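Local coordinates for quinoline 2-oxidoreductase medium subunit (Pseudomonas putida, PDB 1T3Q), which binds FAD as the medium subunit of the molybdenum hydroxylase quinoline 2-oxidoreductase and, as in related flavoprotein subunits, probably takes part in electron transfer, at residues A209-G214 against E245-G250; D228-K233 against E237-T242; V90-K95 against P125-T130. All coordinates share one frame; numbering follows the deposited sequence.

Interaction 1 of 3, residues A209-G214 against E245-G250; sequences ARIALG and ELATEG
Ala247 and Thr248, in the last turn of a helix, meet Leu213 and Ile211 on one face of a β-strand; the side chains touch through carbon atoms alone, with one leucine methyl also against a backbone carbonyl O. The approach is close: the CA atoms of Ile211 and Ala247 lie 7.3 Å apart. Taken in order, Glu245 contributes through its backbone, its carbonyl O accepting Thr248 N at 3.2 Å and Glu249 N at 3.0 Å, which closes the final turn. Leu246 then points off toward Phe229 of helix 224-230 instead of the strand. Ala247 faces the strand directly. Its CB sits between two branches, with Leu213 CD1 4.0 Å away and Ile211 CG2 4.3 Å away, while its carbonyl O lies against the other leucine methyl, CD2. At Thr248 a chi1 of 58° sets OG1 between the backbone N and carbonyl carbon, where it bonds to Ala244 O one turn back; the same rotation leaves CG2 beside the backbone N, turned to the strand. That methyl presses on Leu213 CD2 at 3.5 Å, tighter than usual for two carbons. Thus CD1 of Leu213 meets the Ala247 methyl, while CD2 lies against both Thr248 CG2 and Ala247 O. The helix ends at Thr248, Glu249 being the first residue to leave it. The strand is held in an antiparallel sheet, Arg210, Ala212 and Gly214 bonding to strand 193-202 while Ile211 and Leu213 bond to Ala223 and His221. Helix 261-284 closes the interface, Thr272 touching both Ile211 and Leu213 and Ala268 touching Thr248. On the other face of the strand, Ala212 packs against Phe126 and Thr130 of helix 123-130, so this strand lies between helices on both faces.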
ATOM      1  N   ALA C 209      -2.663  44.242 -56.324  1.00 24.01           N
ATOM      2  CA  ALA C 209      -3.256  43.244 -55.446  1.00 23.11           C
ATOM      3  C   ALA C 209      -2.562  41.897 -55.551  1.00 21.49           C
ATOM      4  O   ALA C 209      -2.130  41.490 -56.627  1.00 19.60           O
ATOM      5  CB  ALA C 209      -4.746  43.084 -55.768  1.00 21.54           C
ATOM      6  N   ARG C 210      -2.446  41.224 -54.410  1.00 21.72           N
ATOM      7  CA  ARG C 210      -1.859  39.892 -54.333  1.00 22.78           C
ATOM      8  C   ARG C 210      -2.787  39.097 -53.424  1.00 22.08           C
ATOM      9  O   ARG C 210      -2.826  39.317 -52.213  1.00 22.39           O
ATOM     10  CB  ARG C 210      -0.444  39.930 -53.741  1.00 23.17           C
ATOM     11  CG  ARG C 210       0.613  40.523 -54.668  1.00 24.96           C
ATOM     12  CD  ARG C 210       0.901  39.629 -55.878  1.00 28.08           C
ATOM     13  NE  ARG C 210       1.586  38.389 -55.510  1.00 29.25           N
ATOM     14  CZ  ARG C 210       2.067  37.509 -56.386  1.00 29.85           C
ATOM     15  NH1 ARG C 210       1.940  37.724 -57.690  1.00 30.78           N
ATOM     16  NH2 ARG C 210       2.675  36.409 -55.959  1.00 27.87           N
ATOM     17  N   ILE C 211      -3.556  38.199 -54.029  1.00 21.65           N
ATOM     18  CA  ILE C 211      -4.502  37.358 -53.308  1.00 21.06           C
ATOM     19  C   ILE C 211      -3.953  35.940 -53.302  1.00 21.85           C
ATOM     20  O   ILE C 211      -3.574  35.417 -54.351  1.00 20.84           O
ATOM     21  CB  ILE C 211      -5.880  37.351 -54.007  1.00 21.25           C
ATOM     22  CG1 ILE C 211      -6.339  38.788 -54.270  1.00 21.84           C
ATOM     23  CG2 ILE C 211      -6.899  36.600 -53.152  1.00 21.71           C
ATOM     24  CD1 ILE C 211      -6.370  39.669 -53.034  1.00 21.11           C
ATOM     25  N   ALA C 212      -3.906  35.321 -52.125  1.00 21.64           N
ATOM     26  CA  ALA C 212      -3.387  33.965 -52.002  1.00 22.60           C
ATOM     27  C   ALA C 212      -4.239  33.092 -51.092  1.00 23.24           C
ATOM     28  O   ALA C 212      -4.746  33.547 -50.068  1.00 23.27           O
ATOM     29  CB  ALA C 212      -1.952  34.005 -51.479  1.00 20.96           C
ATOM     30  N   LEU C 213      -4.390  31.830 -51.476  1.00 22.62           N
ATOM     31  CA  LEU C 213      -5.160  30.877 -50.689  1.00 23.53           C
ATOM     32  C   LEU C 213      -4.263  29.722 -50.267  1.00 24.34           C
ATOM     33  O   LEU C 213      -3.454  29.230 -51.057  1.00 22.83           O
ATOM     34  CB  LEU C 213      -6.342  30.333 -51.498  1.00 25.47           C
ATOM     35  CG  LEU C 213      -7.568  31.239 -51.651  1.00 26.76           C
ATOM     36  CD1 LEU C 213      -7.211  32.481 -52.455  1.00 26.42           C
ATOM     37  CD2 LEU C 213      -8.672  30.468 -52.347  1.00 27.48           C
ATOM     38  N   GLY C 214      -4.405  29.299 -49.016  1.00 23.32           N
ATOM     39  CA  GLY C 214      -3.607  28.197 -48.520  1.00 24.84           C
ATOM     40  C   GLY C 214      -4.478  27.109 -47.925  1.00 24.99           C
ATOM     41  O   GLY C 214      -5.662  27.327 -47.665  1.00 23.95           O
ATOM     42  N   GLU C 245     -14.431  34.552 -56.312  1.00 24.72           N
ATOM     43  CA  GLU C 245     -14.816  33.489 -57.237  1.00 25.28           C
ATOM     44  C   GLU C 245     -13.637  33.167 -58.152  1.00 25.69           C
ATOM     45  O   GLU C 245     -13.299  32.002 -58.369  1.00 24.10           O
ATOM     46  CB  GLU C 245     -16.006  33.934 -58.088  1.00 26.86           C
ATOM     47  CG  GLU C 245     -17.309  34.084 -57.319  1.00 29.26           C
ATOM     48  N   LEU C 246     -13.017  34.214 -58.691  1.00 24.82           N
ATOM     49  CA  LEU C 246     -11.875  34.063 -59.583  1.00 25.24           C
ATOM     50  C   LEU C 246     -10.705  33.397 -58.878  1.00 24.66           C
ATOM     51  O   LEU C 246      -9.988  32.595 -59.471  1.00 25.14           O
ATOM     52  CB  LEU C 246     -11.434  35.428 -60.115  1.00 24.77           C
ATOM     53  CG  LEU C 246     -12.373  36.143 -61.087  1.00 26.53           C
ATOM     54  CD1 LEU C 246     -11.839  37.538 -61.371  1.00 24.23           C
ATOM     55  CD2 LEU C 246     -12.489  35.339 -62.376  1.00 26.02           C
ATOM     56  N   ALA C 247     -10.518  33.728 -57.606  1.00 25.17           N
ATOM     57  CA  ALA C 247      -9.425  33.175 -56.813  1.00 24.71           C
ATOM     58  C   ALA C 247      -9.597  31.700 -56.470  1.00 26.03           C
ATOM     59  O   ALA C 247      -8.615  30.997 -56.239  1.00 24.29           O
ATOM     60  CB  ALA C 247      -9.266  33.977 -55.529  1.00 24.78           C
ATOM     61  N   THR C 248     -10.838  31.228 -56.438  1.00 27.41           N
ATOM     62  CA  THR C 248     -11.095  29.838 -56.078  1.00 30.04           C
ATOM     63  C   THR C 248     -11.412  28.920 -57.246  1.00 31.86           C
ATOM     64  O   THR C 248     -11.394  27.698 -57.100  1.00 33.41           O
ATOM     65  CB  THR C 248     -12.245  29.744 -55.049  1.00 29.94           C
ATOM     66  OG1 THR C 248     -13.427  30.347 -55.589  1.00 31.18           O
ATOM     67  CG2 THR C 248     -11.864  30.467 -53.763  1.00 30.73           C
ATOM     68  N   GLU C 249     -11.697  29.489 -58.410  1.00 34.27           N
ATOM     69  CA  GLU C 249     -12.010  28.655 -59.562  1.00 36.04           C
ATOM     70  C   GLU C 249     -10.773  27.884 -60.012  1.00 36.33           C
ATOM     71  O   GLU C 249      -9.672  28.436 -60.097  1.00 37.99           O
ATOM     72  N   GLY C 250     -10.960  26.596 -60.279  1.00 36.70           N
ATOM     73  CA  GLY C 250      -9.849  25.766 -60.702  1.00 35.62           C
ATOM     74  C   GLY C 250      -9.223  25.017 -59.542  1.00 34.93           C
ATOM     75  O   GLY C 250      -8.484  24.054 -59.745  1.00 35.71           O
TER

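Interaction 2 of 3, residues D228-K233 against E237-T242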
ATOM      1  N   ASP C 228      -5.316  40.329 -61.120  1.00 23.13           N
ATOM      2  CA  ASP C 228      -5.541  41.096 -62.341  1.00 24.25           C
ATOM      3  C   ASP C 228      -6.905  41.787 -62.353  1.00 24.02           C
ATOM      4  O   ASP C 228      -7.020  42.937 -62.770  1.00 26.05           O
ATOM      5  CB  ASP C 228      -5.402  40.178 -63.560  1.00 24.34           C
ATOM      6  CG  ASP C 228      -3.975  39.674 -63.757  1.00 28.34           C
ATOM      7  OD1 ASP C 228      -3.751  38.867 -64.685  1.00 27.50           O
ATOM      8  OD2 ASP C 228      -3.076  40.087 -62.989  1.00 28.82           O
ATOM      9  N   PHE C 229      -7.932  41.083 -61.890  1.00 24.97           N
ATOM     10  CA  PHE C 229      -9.282  41.636 -61.844  1.00 24.20           C
ATOM     11  C   PHE C 229      -9.401  42.847 -60.923  1.00 23.55           C
ATOM     12  O   PHE C 229     -10.069  43.827 -61.256  1.00 25.98           O
ATOM     13  CB  PHE C 229     -10.273  40.566 -61.380  1.00 24.04           C
ATOM     14  CG  PHE C 229     -11.646  41.101 -61.092  1.00 23.42           C
ATOM     15  CD1 PHE C 229     -12.520  41.413 -62.128  1.00 23.41           C
ATOM     16  CD2 PHE C 229     -12.058  41.321 -59.782  1.00 23.54           C
ATOM     17  CE1 PHE C 229     -13.787  41.935 -61.863  1.00 24.63           C
ATOM     18  CE2 PHE C 229     -13.325  41.843 -59.505  1.00 21.94           C
ATOM     19  CZ  PHE C 229     -14.187  42.149 -60.547  1.00 22.22           C
ATOM     20  N   LEU C 230      -8.759  42.779 -59.763  1.00 23.23           N
ATOM     21  CA  LEU C 230      -8.823  43.859 -58.786  1.00 22.34           C
ATOM     22  C   LEU C 230      -8.122  45.159 -59.178  1.00 23.40           C
ATOM     23  O   LEU C 230      -8.465  46.227 -58.668  1.00 22.28           O
ATOM     24  CB  LEU C 230      -8.274  43.369 -57.440  1.00 22.03           C
ATOM     25  CG  LEU C 230      -9.150  42.369 -56.680  1.00 21.98           C
ATOM     26  CD1 LEU C 230      -8.404  41.827 -55.470  1.00 22.09           C
ATOM     27  CD2 LEU C 230     -10.440  43.052 -56.247  1.00 23.23           C
ATOM     28  N   VAL C 231      -7.148  45.077 -60.078  1.00 23.48           N
ATOM     29  CA  VAL C 231      -6.410  46.263 -60.505  1.00 24.37           C
ATOM     30  C   VAL C 231      -7.306  47.339 -61.117  1.00 25.17           C
ATOM     31  O   VAL C 231      -7.954  47.114 -62.142  1.00 24.98           O
ATOM     32  CB  VAL C 231      -5.314  45.900 -61.527  1.00 24.87           C
ATOM     33  CG1 VAL C 231      -4.593  47.162 -61.991  1.00 25.54           C
ATOM     34  CG2 VAL C 231      -4.325  44.932 -60.899  1.00 23.71           C
ATOM     35  N   GLY C 232      -7.332  48.504 -60.471  1.00 24.94           N
ATOM     36  CA  GLY C 232      -8.126  49.620 -60.953  1.00 26.63           C
ATOM     37  C   GLY C 232      -9.558  49.663 -60.452  1.00 27.39           C
ATOM     38  O   GLY C 232     -10.336  50.531 -60.849  1.00 27.06           O
ATOM     39  N   LYS C 233      -9.925  48.745 -59.570  1.00 28.16           N
ATOM     40  CA  LYS C 233     -11.294  48.739 -59.083  1.00 29.71           C
ATOM     41  C   LYS C 233     -11.498  49.253 -57.667  1.00 29.92           C
ATOM     42  O   LYS C 233     -10.609  49.165 -56.818  1.00 31.16           O
ATOM     43  CB  LYS C 233     -11.885  47.330 -59.223  1.00 30.09           C
ATOM     44  CG  LYS C 233     -11.995  46.898 -60.677  1.00 31.11           C
ATOM     45  CD  LYS C 233     -12.829  45.654 -60.861  1.00 31.14           C
ATOM     46  CE  LYS C 233     -12.950  45.323 -62.334  1.00 30.00           C
ATOM     47  NZ  LYS C 233     -11.606  45.130 -62.944  1.00 28.41           N
ATOM     48  N   GLU C 237     -18.317  45.121 -51.723  1.00 32.59           N
ATOM     49  CA  GLU C 237     -18.818  43.760 -51.571  1.00 32.53           C
ATOM     50  C   GLU C 237     -18.894  42.950 -52.860  1.00 32.34           C
ATOM     51  O   GLU C 237     -18.372  41.836 -52.924  1.00 32.98           O
ATOM     52  CB  GLU C 237     -20.193  43.778 -50.893  1.00 33.34           C
ATOM     53  N   SER C 238     -19.535  43.498 -53.887  1.00 31.83           N
ATOM     54  CA  SER C 238     -19.673  42.776 -55.149  1.00 32.39           C
ATOM     55  C   SER C 238     -18.333  42.505 -55.829  1.00 30.81           C
ATOM     56  O   SER C 238     -18.138  41.447 -56.428  1.00 30.58           O
ATOM     57  CB  SER C 238     -20.591  43.543 -56.106  1.00 34.93           C
ATOM     58  OG  SER C 238     -20.054  44.814 -56.421  1.00 41.08           O
ATOM     59  N   THR C 239     -17.414  43.462 -55.735  1.00 29.38           N
ATOM     60  CA  THR C 239     -16.096  43.320 -56.347  1.00 28.10           C
ATOM     61  C   THR C 239     -15.276  42.277 -55.600  1.00 26.73           C
ATOM     62  O   THR C 239     -14.615  41.434 -56.212  1.00 27.21           O
ATOM     63  CB  THR C 239     -15.326  44.661 -56.336  1.00 29.51           C
ATOM     64  OG1 THR C 239     -16.083  45.652 -57.043  1.00 33.07           O
ATOM     65  CG2 THR C 239     -13.971  44.502 -57.010  1.00 28.03           C
ATOM     66  N   ALA C 240     -15.310  42.340 -54.274  1.00 24.78           N
ATOM     67  CA  ALA C 240     -14.574  41.384 -53.462  1.00 24.45           C
ATOM     68  C   ALA C 240     -15.153  39.994 -53.709  1.00 24.55           C
ATOM     69  O   ALA C 240     -14.427  39.002 -53.719  1.00 23.10           O
ATOM     70  CB  ALA C 240     -14.682  41.755 -51.988  1.00 24.22           C
ATOM     71  N   ALA C 241     -16.468  39.933 -53.920  1.00 24.12           N
ATOM     72  CA  ALA C 241     -17.141  38.665 -54.177  1.00 24.82           C
ATOM     73  C   ALA C 241     -16.685  38.073 -55.508  1.00 24.54           C
ATOM     74  O   ALA C 241     -16.398  36.880 -55.597  1.00 24.17           O
ATOM     75  CB  ALA C 241     -18.653  38.864 -54.185  1.00 26.96           C
ATOM     76  N   THR C 242     -16.622  38.907 -56.543  1.00 24.30           N
ATOM     77  CA  THR C 242     -16.195  38.441 -57.859  1.00 24.67           C
ATOM     78  C   THR C 242     -14.740  37.978 -57.818  1.00 23.07           C
ATOM     79  O   THR C 242     -14.385  36.960 -58.411  1.00 24.31           O
ATOM     80  CB  THR C 242     -16.330  39.552 -58.925  1.00 24.85           C
ATOM     81  OG1 THR C 242     -17.695  39.969 -59.011  1.00 28.01           O
ATOM     82  CG2 THR C 242     -15.881  39.041 -60.282  1.00 25.24           C
TER
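Phe229 reaches across to Thr239 and Thr242, its ring sent outward from CB by a chi1 of 171°, which places CG anti to the backbone N. CB itself rests on Leu246, one turn beyond Thr242. Farther out, CE1 lies 3.9 Å from Thr242 CG2. On the other side of the ring CE2 has Thr239 O near the ring plane at 3.6 Å, and Thr239 CG2 close by. At the tip, CZ meets Thr242 CG2 at 3.5 Å; this methyl stands over the face, 4.0 Å from the centroid and 27° off the normal, a CH-pi contact. The opposite face carries Lys233 CD, and the lysine chain bends at chi4 to give NZ to Phe229 O at 2.6 Å, in the carbonyl plane. With an alanine in place of Phe229, the Thr242 methyl and the Lys233 chain would probably be left facing a gap. Thr239 CG2 also meets Leu230 CD2 at 3.9 Å, whereas its OG1 bonds to Asp236. The contact closes a short connection between two consecutive helices, a type II turn from Leu230 to Lys233 ending helix 224-230; Leu230 leans on strand 205-214, and Ala240 packs helix 237-248 against helix 261-284.

Interaction 3 of 3, residues V90-K95 against P125-T130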
ATOM      1  N   VAL C  90       7.389  43.516 -40.351  1.00 31.27           N
ATOM      2  CA  VAL C  90       6.390  42.672 -41.007  1.00 30.57           C
ATOM      3  C   VAL C  90       5.224  42.377 -40.059  1.00 31.07           C
ATOM      4  O   VAL C  90       5.033  41.238 -39.621  1.00 30.31           O
ATOM      5  CB  VAL C  90       7.029  41.336 -41.477  1.00 30.90           C
ATOM      6  CG1 VAL C  90       6.029  40.524 -42.295  1.00 29.89           C
ATOM      7  CG2 VAL C  90       8.279  41.621 -42.301  1.00 29.99           C
ATOM      8  N   PRO C  91       4.420  43.406 -39.742  1.00 30.38           N
ATOM      9  CA  PRO C  91       3.266  43.289 -38.844  1.00 29.94           C
ATOM     10  C   PRO C  91       2.266  42.183 -39.173  1.00 29.09           C
ATOM     11  O   PRO C  91       1.520  41.745 -38.300  1.00 28.95           O
ATOM     12  CB  PRO C  91       2.639  44.683 -38.900  1.00 30.65           C
ATOM     13  CG  PRO C  91       3.036  45.186 -40.254  1.00 30.03           C
ATOM     14  CD  PRO C  91       4.473  44.751 -40.341  1.00 29.61           C
ATOM     15  N   ILE C  92       2.247  41.727 -40.421  1.00 28.04           N
ATOM     16  CA  ILE C  92       1.320  40.668 -40.797  1.00 25.64           C
ATOM     17  C   ILE C  92       1.749  39.337 -40.182  1.00 26.30           C
ATOM     18  O   ILE C  92       0.917  38.472 -39.918  1.00 25.40           O
ATOM     19  CB  ILE C  92       1.223  40.510 -42.338  1.00 27.40           C
ATOM     20  CG1 ILE C  92       0.161  39.463 -42.688  1.00 24.42           C
ATOM     21  CG2 ILE C  92       2.580  40.105 -42.917  1.00 25.35           C
ATOM     22  CD1 ILE C  92      -1.255  39.840 -42.255  1.00 24.90           C
ATOM     23  N   LEU C  93       3.047  39.177 -39.943  1.00 26.57           N
ATOM     24  CA  LEU C  93       3.567  37.936 -39.371  1.00 27.47           C
ATOM     25  C   LEU C  93       2.943  37.627 -38.008  1.00 27.31           C
ATOM     26  O   LEU C  93       2.390  36.550 -37.803  1.00 26.82           O
ATOM     27  CB  LEU C  93       5.094  38.002 -39.242  1.00 28.43           C
ATOM     28  CG  LEU C  93       5.881  36.740 -39.615  1.00 30.96           C
ATOM     29  CD1 LEU C  93       7.327  36.911 -39.183  1.00 30.63           C
ATOM     30  CD2 LEU C  93       5.283  35.516 -38.959  1.00 28.00           C
ATOM     31  N   PRO C  94       3.027  38.567 -37.053  1.00 27.52           N
ATOM     32  CA  PRO C  94       2.420  38.254 -35.756  1.00 27.46           C
ATOM     33  C   PRO C  94       0.900  38.075 -35.811  1.00 27.15           C
ATOM     34  O   PRO C  94       0.330  37.344 -35.004  1.00 26.33           O
ATOM     35  CB  PRO C  94       2.865  39.422 -34.865  1.00 27.65           C
ATOM     36  CG  PRO C  94       3.139  40.527 -35.827  1.00 29.17           C
ATOM     37  CD  PRO C  94       3.794  39.822 -36.987  1.00 28.79           C
ATOM     38  N   LYS C  95       0.237  38.726 -36.762  1.00 26.05           N
ATOM     39  CA  LYS C  95      -1.211  38.580 -36.858  1.00 26.68           C
ATOM     40  C   LYS C  95      -1.582  37.185 -37.361  1.00 25.70           C
ATOM     41  O   LYS C  95      -2.627  36.633 -37.001  1.00 24.85           O
ATOM     42  CB  LYS C  95      -1.805  39.663 -37.764  1.00 28.33           C
ATOM     43  CG  LYS C  95      -1.633  41.064 -37.187  1.00 33.02           C
ATOM     44  CD  LYS C  95      -2.608  42.067 -37.777  1.00 35.40           C
ATOM     45  CE  LYS C  95      -2.370  42.291 -39.253  1.00 37.47           C
ATOM     46  NZ  LYS C  95      -3.254  43.378 -39.761  1.00 40.57           N
ATOM     47  N   PRO C 125       4.389  28.095 -44.062  1.00 21.10           N
ATOM     48  CA  PRO C 125       4.788  27.802 -45.444  1.00 20.87           C
ATOM     49  C   PRO C 125       3.973  28.646 -46.419  1.00 21.87           C
ATOM     50  O   PRO C 125       4.496  29.146 -47.414  1.00 22.22           O
ATOM     51  CB  PRO C 125       4.491  26.310 -45.585  1.00 20.22           C
ATOM     52  CG  PRO C 125       4.729  25.793 -44.191  1.00 20.53           C
ATOM     53  CD  PRO C 125       4.063  26.859 -43.332  1.00 20.06           C
ATOM     54  N   PHE C 126       2.684  28.796 -46.123  1.00 21.27           N
ATOM     55  CA  PHE C 126       1.790  29.581 -46.959  1.00 20.96           C
ATOM     56  C   PHE C 126       2.166  31.058 -46.950  1.00 21.54           C
ATOM     57  O   PHE C 126       2.231  31.696 -48.000  1.00 22.85           O
ATOM     58  CB  PHE C 126       0.340  29.442 -46.475  1.00 20.72           C
ATOM     59  CG  PHE C 126      -0.573  30.527 -46.984  1.00 21.74           C
ATOM     60  CD1 PHE C 126      -0.998  30.538 -48.311  1.00 22.34           C
ATOM     61  CD2 PHE C 126      -0.973  31.564 -46.146  1.00 22.74           C
ATOM     62  CE1 PHE C 126      -1.808  31.570 -48.796  1.00 22.12           C
ATOM     63  CE2 PHE C 126      -1.781  32.601 -46.621  1.00 20.08           C
ATOM     64  CZ  PHE C 126      -2.199  32.604 -47.948  1.00 22.22           C
ATOM     65  N   LEU C 127       2.402  31.599 -45.760  1.00 21.10           N
ATOM     66  CA  LEU C 127       2.737  33.015 -45.627  1.00 20.58           C
ATOM     67  C   LEU C 127       4.078  33.400 -46.242  1.00 21.85           C
ATOM     68  O   LEU C 127       4.172  34.385 -46.980  1.00 21.78           O
ATOM     69  CB  LEU C 127       2.723  33.425 -44.154  1.00 21.19           C
ATOM     70  CG  LEU C 127       2.903  34.925 -43.901  1.00 22.10           C
ATOM     71  CD1 LEU C 127       1.725  35.693 -44.499  1.00 22.63           C
ATOM     72  CD2 LEU C 127       3.001  35.184 -42.406  1.00 20.66           C
ATOM     73  N   MET C 128       5.120  32.637 -45.937  1.00 20.77           N
ATOM     74  CA  MET C 128       6.439  32.945 -46.481  1.00 21.77           C
ATOM     75  C   MET C 128       6.423  32.972 -48.006  1.00 21.77           C
ATOM     76  O   MET C 128       7.017  33.857 -48.621  1.00 21.81           O
ATOM     77  CB  MET C 128       7.471  31.933 -45.979  1.00 21.60           C
ATOM     78  CG  MET C 128       7.701  31.984 -44.477  1.00 19.63           C
ATOM     79  SD  MET C 128       8.152  33.636 -43.876  1.00 23.70           S
ATOM     80  CE  MET C 128       6.565  34.232 -43.231  1.00 21.54           C
ATOM     81  N   ALA C 129       5.738  32.008 -48.617  1.00 21.83           N
ATOM     82  CA  ALA C 129       5.653  31.954 -50.072  1.00 23.11           C
ATOM     83  C   ALA C 129       4.923  33.183 -50.586  1.00 23.87           C
ATOM     84  O   ALA C 129       5.362  33.829 -51.538  1.00 24.32           O
ATOM     85  CB  ALA C 129       4.916  30.686 -50.515  1.00 22.16           C
ATOM     86  N   THR C 130       3.809  33.503 -49.937  1.00 23.09           N
ATOM     87  CA  THR C 130       2.985  34.641 -50.308  1.00 22.61           C
ATOM     88  C   THR C 130       3.715  35.976 -50.162  1.00 22.13           C
ATOM     89  O   THR C 130       3.513  36.895 -50.960  1.00 21.33           O
ATOM     90  CB  THR C 130       1.694  34.657 -49.459  1.00 22.23           C
ATOM     91  OG1 THR C 130       0.941  33.467 -49.726  1.00 24.32           O
ATOM     92  CG2 THR C 130       0.845  35.865 -49.787  1.00 21.25           C
TER
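Leu127 is directed toward the other helix and meets Leu93 and Ile92, the two leucine side chains passing each other at a slant, not end on. A chi1 of -173° places Leu127 CG anti to the backbone N, and from there its two methyls divide the work. CD2 reaches the neighbouring backbone, lying 4.1 Å from Leu93 CA and the same distance from Leu93 CD2. CD1 turns to Ile92, whose CG1 is 4.5 Å away, a looser contact. The CA atoms of Leu93 and Leu127 are 8.0 Å apart, a spacing at which one leucine can span the interface to the opposite backbone. Leu93 has a chi1 of -139°, a rotation well away from a staggered position. Met128 comes in beside this pair: its CE ends 4.5 Å from Leu93 CG. Within the second helix, the residue before Leu127 has its carbonyl gripped twice: Phe126 O takes Thr130 OG1 at 2.8 Å and Thr130 N at 3.1 Å from opposite faces of the carbonyl plane; the hydroxyl also stands over the rim of the Phe126 ring. Leu93 and Met128 both rest on Ile171 of strand 165-172, while Ile92 and Phe126 share Phe180 of strand 177-183. This is helix-on-helix apolar packing inside the FAD-binding domain of the molybdopterin dehydrogenase family, consistent with a second shell behind the flavin pocket: the Leu127 side chain is about 9 Å from bound FAD and about 6 Å from that of Glu123, an FAD-binding residue.

Interactions 1 and 2 share helix 237-248, interaction 2 being nested within the chain loop that interaction 1 closes. They touch directly, Ile211 CD1 lying 3.8 Å from Leu230 CD1. Interaction 3 belongs to the FAD-binding domain, and its centre lies about 6 Å from the centre of the chain. It meets interaction 1 across strand 205-214, where the Phe126 ring lies on the backbone of residues 212-214, but does not touch interaction 2. The two buried contacts, 1 and 3, are mainly aliphatic side chain against aliphatic side chain, whereas interaction 2, a surface contact centred about 26 Å from the chain's centre, mixes an aromatic ring with threonine methyls and a lysine chain.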